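Local coordinates for protein toluene, o-xylene monooxygenase oxygenase subunit (Pseudomonas stutzeri, PDB 2INC) that probably serves as a helical subunit of the oxygenase component of an enzyme that hydroxylates toluene and o-xylene, at residues H126-G131 and L217-A222. Numbering follows the deposited sequence.
Sequences HALQMG and LVTKPA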
ATOM      1  N   HIS B 126     -20.034  25.096 -11.687  1.00 29.21           N
ATOM      2  CA  HIS B 126     -19.107  25.813 -10.828  1.00 30.28           C
ATOM      3  C   HIS B 126     -19.840  26.655  -9.767  1.00 31.17           C
ATOM      4  O   HIS B 126     -19.417  26.678  -8.625  1.00 32.55           O
ATOM      5  CB  HIS B 126     -18.147  26.705 -11.614  1.00 30.86           C
ATOM      6  CG  HIS B 126     -17.082  27.310 -10.742  1.00 33.18           C
ATOM      7  ND1 HIS B 126     -16.111  26.553 -10.125  1.00 30.61           N
ATOM      8  CD2 HIS B 126     -16.904  28.576 -10.308  1.00 34.00           C
ATOM      9  CE1 HIS B 126     -15.346  27.338  -9.382  1.00 35.45           C
ATOM     10  NE2 HIS B 126     -15.797  28.577  -9.491  1.00 36.91           N
ATOM     11  N   ALA B 127     -20.981  27.244 -10.114  1.00 30.14           N
ATOM     12  CA  ALA B 127     -21.796  27.982  -9.135  1.00 29.09           C
ATOM     13  C   ALA B 127     -22.296  27.021  -8.050  1.00 28.88           C
ATOM     14  O   ALA B 127     -22.337  27.389  -6.891  1.00 30.34           O
ATOM     15  CB  ALA B 127     -22.988  28.658  -9.834  1.00 29.12           C
ATOM     16  N   LEU B 128     -22.587  25.776  -8.403  1.00 28.82           N
ATOM     17  CA  LEU B 128     -22.964  24.801  -7.375  1.00 28.81           C
ATOM     18  C   LEU B 128     -21.780  24.440  -6.481  1.00 29.90           C
ATOM     19  O   LEU B 128     -21.953  24.199  -5.254  1.00 30.91           O
ATOM     20  CB  LEU B 128     -23.535  23.533  -8.020  1.00 30.01           C
ATOM     21  CG  LEU B 128     -24.888  23.635  -8.727  1.00 29.35           C
ATOM     22  CD1 LEU B 128     -25.202  22.245  -9.306  1.00 33.63           C
ATOM     23  CD2 LEU B 128     -25.954  24.086  -7.755  1.00 30.19           C
ATOM     24  N   GLN B 129     -20.604  24.298  -7.087  1.00 29.93           N
ATOM     25  CA  GLN B 129     -19.343  24.060  -6.381  1.00 29.95           C
ATOM     26  C   GLN B 129     -19.146  25.147  -5.350  1.00 30.35           C
ATOM     27  O   GLN B 129     -18.828  24.887  -4.219  1.00 30.34           O
ATOM     28  CB  GLN B 129     -18.212  24.102  -7.408  1.00 28.10           C
ATOM     29  CG  GLN B 129     -16.795  23.829  -6.846  1.00 28.37           C
ATOM     30  CD  GLN B 129     -15.789  23.876  -7.946  1.00 31.63           C
ATOM     31  OE1 GLN B 129     -16.163  23.760  -9.117  1.00 30.99           O
ATOM     32  NE2 GLN B 129     -14.499  24.092  -7.594  1.00 32.53           N
ATOM     33  N   MET B 130     -19.326  26.397  -5.747  1.00 31.49           N
ATOM     34  CA  MET B 130     -19.245  27.502  -4.810  1.00 32.19           C
ATOM     35  C   MET B 130     -20.313  27.453  -3.718  1.00 32.80           C
ATOM     36  O   MET B 130     -20.041  27.733  -2.533  1.00 32.46           O
ATOM     37  CB  MET B 130     -19.411  28.812  -5.577  1.00 32.15           C
ATOM     38  CG  MET B 130     -18.222  29.080  -6.482  1.00 34.05           C
ATOM     39  SD  MET B 130     -18.670  30.473  -7.575  1.00 36.48           S
ATOM     40  CE  MET B 130     -18.703  31.869  -6.431  1.00 36.41           C
ATOM     41  N   GLY B 131     -21.533  27.114  -4.117  1.00 31.80           N
ATOM     42  CA  GLY B 131     -22.670  26.949  -3.173  1.00 31.38           C
ATOM     43  C   GLY B 131     -22.389  25.950  -2.098  1.00 31.03           C
ATOM     44  O   GLY B 131     -22.519  26.242  -0.898  1.00 28.51           O
ATOM     45  N   LEU B 217     -31.717  21.757  -1.234  1.00 33.91           N
ATOM     46  CA  LEU B 217     -33.110  21.263  -1.228  1.00 35.57           C
ATOM     47  C   LEU B 217     -33.893  21.788  -2.401  1.00 35.85           C
ATOM     48  O   LEU B 217     -34.861  21.150  -2.820  1.00 35.93           O
ATOM     49  CB  LEU B 217     -33.833  21.536   0.107  1.00 35.73           C
ATOM     50  CG  LEU B 217     -33.247  20.895   1.373  1.00 37.42           C
ATOM     51  CD1 LEU B 217     -34.151  21.109   2.579  1.00 38.70           C
ATOM     52  CD2 LEU B 217     -32.970  19.489   1.162  1.00 38.58           C
ATOM     53  N   VAL B 218     -33.464  22.923  -2.950  1.00 34.13           N
ATOM     54  CA  VAL B 218     -34.240  23.585  -3.988  1.00 36.32           C
ATOM     55  C   VAL B 218     -33.469  23.662  -5.293  1.00 34.94           C
ATOM     56  O   VAL B 218     -33.918  23.122  -6.299  1.00 36.39           O
ATOM     57  CB  VAL B 218     -34.725  25.012  -3.561  1.00 35.98           C
ATOM     58  CG1 VAL B 218     -35.442  25.720  -4.727  1.00 39.00           C
ATOM     59  CG2 VAL B 218     -35.658  24.896  -2.308  1.00 36.77           C
ATOM     60  N   THR B 219     -32.325  24.334  -5.290  1.00 33.98           N
ATOM     61  CA  THR B 219     -31.591  24.535  -6.533  1.00 32.36           C
ATOM     62  C   THR B 219     -31.096  23.207  -7.145  1.00 33.99           C
ATOM     63  O   THR B 219     -31.340  22.903  -8.331  1.00 32.45           O
ATOM     64  CB  THR B 219     -30.447  25.458  -6.264  1.00 33.23           C
ATOM     65  OG1 THR B 219     -31.001  26.689  -5.815  1.00 33.77           O
ATOM     66  CG2 THR B 219     -29.643  25.718  -7.530  1.00 29.99           C
ATOM     67  N   LYS B 220     -30.479  22.355  -6.321  1.00 32.99           N
ATOM     68  CA  LYS B 220     -29.879  21.159  -6.889  1.00 34.40           C
ATOM     69  C   LYS B 220     -30.919  20.220  -7.523  1.00 36.21           C
ATOM     70  O   LYS B 220     -30.720  19.725  -8.651  1.00 37.15           O
ATOM     71  CB  LYS B 220     -28.974  20.453  -5.849  1.00 33.40           C
ATOM     72  CG  LYS B 220     -27.556  21.035  -5.884  1.00 33.99           C
ATOM     73  CD  LYS B 220     -26.622  20.582  -4.758  1.00 32.68           C
ATOM     74  CE  LYS B 220     -26.540  19.087  -4.666  1.00 29.97           C
ATOM     75  NZ  LYS B 220     -26.055  18.422  -5.901  1.00 31.32           N
ATOM     76  N   PRO B 221     -32.014  19.922  -6.811  1.00 36.52           N
ATOM     77  CA  PRO B 221     -32.952  19.042  -7.538  1.00 37.59           C
ATOM     78  C   PRO B 221     -33.491  19.637  -8.840  1.00 37.68           C
ATOM     79  O   PRO B 221     -33.679  18.880  -9.771  1.00 37.71           O
ATOM     80  CB  PRO B 221     -34.045  18.731  -6.493  1.00 37.83           C
ATOM     81  CG  PRO B 221     -33.246  18.861  -5.144  1.00 37.34           C
ATOM     82  CD  PRO B 221     -32.447  20.155  -5.425  1.00 36.33           C
ATOM     83  N   ALA B 222     -33.654  20.962  -8.931  1.00 37.89           N
ATOM     84  CA  ALA B 222     -34.034  21.618 -10.193  1.00 37.01           C
ATOM     85  C   ALA B 222     -32.934  21.498 -11.242  1.00 37.04           C
ATOM     86  O   ALA B 222     -33.217  21.215 -12.406  1.00 36.85           O
ATOM     87  CB  ALA B 222     -34.426  23.068  -9.997  1.00 37.14           C
TER
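Leu128 of helix 121-138 reaches across to helix 208-237 and sets one methyl, CD2, against two side chains there. CD2 lies 3.9 Å from CG of Lys220 and 4.0 Å from CG2 of Thr219, while the backbones stay apart, with CA of Leu128 7.8 Å from CA of Lys220. Leu128 holds CG anti to its carbonyl carbon (chi1 -68°); CD1 continues the extended line from CA, and the other branch, CD2, is the methyl that meets the partner helix. Thr219 holds CG2 anti to its backbone N, and it is this methyl that meets CD2 of Leu128, the two side chains sliding past each other in opposite directions; its hydroxyl OG1 is hydrogen-bonded to the carbonyl O of Ala214, five residues earlier in its own helix. Lys220 touches with the aliphatic start of its chain. Farther out the chain bends at chi3 (54°) and chi4 (59°), and NZ forms a salt bridge with OE2 of Glu224 and a hydrogen bond with ND1 of His257. The helix carrying Thr219 and Lys220 has a wider pi-type turn at 217-219 and a kink at Pro221, whose N makes no bond to the preceding turn. Ile199 of helix 190-202 touches both Leu128 and Thr219, and Val223 adds to the packing on Leu128. Contact between the two segments is therefore purely apolar and small, 109 Å² in all: a leucine methyl joins two helices of this ferritin-clan domain through buried side chains, while the polar ends of Thr219 and Lys220 are satisfied within the same chain.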